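Local coordinates for protein putative decarboxylase involved in desferrioxamine biosynthesis (Erwinia amylovora, PDB 5O5C) that probably decarboxylates lysine with the help of pyridoxal 5'-phosphate, a step in the biosynthesis of the siderophore desferrioxamine, at residues Q251-C256 / L261-V266. Residues are numbered along the deposited sequence; the frame is centred on the assembly and turned at random.
Sequences QEVQRC and LIPVAV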
loop_
_atom_site.group_PDB
_atom_site.type_symbol
_atom_site.label_atom_id
_atom_site.label_comp_id
_atom_site.label_asym_id
_atom_site.label_seq_id
_atom_site.Cartn_x
_atom_site.Cartn_y
_atom_site.Cartn_z
ATOM N N GLN B 251 8.820 -27.312 -23.564
ATOM C CA GLN B 251 10.001 -28.058 -23.087
ATOM C C GLN B 251 10.181 -28.020 -21.571
ATOM O O GLN B 251 10.515 -29.030 -20.927
ATOM C CB GLN B 251 11.272 -27.535 -23.785
ATOM C CG GLN B 251 11.330 -27.917 -25.253
ATOM C CD GLN B 251 11.523 -29.418 -25.452
ATOM O OE1 GLN B 251 10.559 -30.167 -25.649
ATOM N NE2 GLN B 251 12.759 -29.863 -25.358
ATOM N N GLU B 252 9.971 -26.852 -20.983
ATOM C CA GLU B 252 10.081 -26.750 -19.505
ATOM C C GLU B 252 9.013 -27.504 -18.769
ATOM O O GLU B 252 9.291 -28.124 -17.762
ATOM C CB GLU B 252 10.109 -25.306 -19.030
ATOM C CG GLU B 252 11.476 -24.867 -18.550
ATOM C CD GLU B 252 12.393 -24.473 -19.653
ATOM O OE1 GLU B 252 11.876 -24.293 -20.778
ATOM O OE2 GLU B 252 13.607 -24.299 -19.385
ATOM N N VAL B 253 7.781 -27.429 -19.256
ATOM C CA VAL B 253 6.674 -28.126 -18.635
ATOM C C VAL B 253 6.888 -29.646 -18.685
ATOM O O VAL B 253 6.598 -30.331 -17.698
ATOM C CB VAL B 253 5.328 -27.727 -19.274
ATOM C CG1 VAL B 253 4.210 -28.657 -18.837
ATOM C CG2 VAL B 253 4.976 -26.283 -18.917
ATOM N N GLN B 254 7.402 -30.139 -19.825
ATOM C CA GLN B 254 7.672 -31.564 -20.064
ATOM C C GLN B 254 8.885 -32.083 -19.270
ATOM O O GLN B 254 8.849 -33.219 -18.763
ATOM C CB GLN B 254 7.942 -31.838 -21.558
ATOM C CG GLN B 254 6.859 -31.441 -22.552
ATOM C CD GLN B 254 5.496 -31.994 -22.215
ATOM O OE1 GLN B 254 5.331 -33.202 -22.063
ATOM N NE2 GLN B 254 4.502 -31.108 -22.100
ATOM N N ARG B 255 9.955 -31.288 -19.184
ATOM C CA ARG B 255 11.096 -31.645 -18.304
ATOM C C ARG B 255 10.660 -31.697 -16.859
ATOM O O ARG B 255 11.107 -32.539 -16.091
ATOM C CB ARG B 255 12.259 -30.662 -18.409
ATOM C CG ARG B 255 13.319 -31.073 -19.407
ATOM C CD ARG B 255 14.260 -29.916 -19.732
ATOM N NE ARG B 255 14.805 -29.995 -21.090
ATOM C CZ ARG B 255 15.665 -29.122 -21.622
ATOM N NH1 ARG B 255 16.112 -28.075 -20.922
ATOM N NH2 ARG B 255 16.094 -29.304 -22.866
ATOM N N CYS B 256 9.798 -30.753 -16.495
ATOM C CA CYS B 256 9.235 -30.707 -15.164
ATOM C C CYS B 256 8.387 -31.969 -14.905
ATOM O O CYS B 256 8.503 -32.602 -13.841
ATOM C CB CYS B 256 8.472 -29.383 -15.003
ATOM S SG CYS B 256 7.311 -29.260 -13.654
ATOM N N LEU B 261 7.718 -33.469 -11.029
ATOM C CA LEU B 261 7.295 -32.160 -10.551
ATOM C C LEU B 261 5.967 -31.795 -11.237
ATOM O O LEU B 261 5.585 -32.360 -12.295
ATOM C CB LEU B 261 8.370 -31.118 -10.850
ATOM C CG LEU B 261 9.809 -31.355 -10.397
ATOM C CD1 LEU B 261 10.688 -30.332 -11.062
ATOM C CD2 LEU B 261 9.945 -31.284 -8.877
ATOM N N ILE B 262 5.264 -30.845 -10.628
ATOM C CA ILE B 262 3.869 -30.597 -10.939
ATOM C C ILE B 262 3.742 -29.158 -11.472
ATOM O O ILE B 262 4.000 -28.220 -10.738
ATOM C CB ILE B 262 2.981 -30.828 -9.691
ATOM C CG1 ILE B 262 3.068 -32.290 -9.220
ATOM C CG2 ILE B 262 1.542 -30.476 -9.996
ATOM C CD1 ILE B 262 2.260 -32.611 -7.968
ATOM N N PRO B 263 3.353 -28.985 -12.743
ATOM C CA PRO B 263 3.198 -27.631 -13.247
ATOM C C PRO B 263 1.867 -27.081 -12.794
ATOM O O PRO B 263 0.824 -27.729 -12.952
ATOM C CB PRO B 263 3.258 -27.794 -14.775
ATOM C CG PRO B 263 3.074 -29.258 -15.032
ATOM C CD PRO B 263 2.988 -29.988 -13.747
ATOM N N VAL B 264 1.921 -25.888 -12.227
ATOM C CA VAL B 264 0.774 -25.284 -11.537
ATOM C C VAL B 264 0.346 -23.954 -12.190
ATOM O O VAL B 264 -0.857 -23.614 -12.226
ATOM C CB VAL B 264 1.162 -25.169 -10.021
ATOM C CG1 VAL B 264 0.240 -24.283 -9.228
ATOM C CG2 VAL B 264 1.200 -26.546 -9.399
ATOM N N ALA B 265 1.315 -23.187 -12.689
ATOM C CA ALA B 265 1.040 -21.888 -13.247
ATOM C C ALA B 265 2.112 -21.314 -14.163
ATOM O O ALA B 265 3.359 -21.558 -14.023
ATOM C CB ALA B 265 0.743 -20.917 -12.114
ATOM N N VAL B 266 1.623 -20.478 -15.057
ATOM C CA VAL B 266 2.454 -19.657 -15.915
ATOM C C VAL B 266 2.214 -18.138 -15.722
ATOM O O VAL B 266 1.107 -17.652 -15.828
ATOM C CB VAL B 266 2.239 -19.969 -17.418
ATOM C CG1 VAL B 266 3.190 -19.126 -18.241
ATOM C CG2 VAL B 266 2.481 -21.441 -17.725
#
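The contact is the helix-to-strand turn of an alpha/beta unit in the large, PLP-binding domain of a fold type I decarboxylase, where helix 246-258 ends and the chain doubles back into strand 262-269. The axes of 251-256 and 262-266 run at 138°, closer to antiparallel than parallel, and approach to 8.2 Å. One hydrogen bond ties the turn: L261 N donates to C256 O over 3.0 Å. It is bent, with 136° at the hydrogen, and the donor lies somewhat out of the carbonyl plane. Beside this bond the thiol of C256 reaches across. With SG anti to the backbone N (chi1 163°), the sulfur is placed next to L261, 3.5 Å from its CB. Carbonyl and thiol of C256 thus both meet L261. C256 SG also touches the backbone leading on from L261, coming within 4.0 Å of I262 N, and lies 4.4 Å from P263 CD. One helical turn earlier, V253 applies its CG1 methyl to P263 CG at 4.0 Å, the two side chains crossing at roughly a right angle. V253, C256 and P263 are buried and form a small apolar layer between helix and sheet. F210 of strand 207-212 extends this layer against V253 and P263, and L287 of helix 281-290 packs on V253. The strand itself is bonded on one edge to strand 207-212 and on the other to W294 of strand 294-299, while W185 of helix 170-189 packs against I262 and V264.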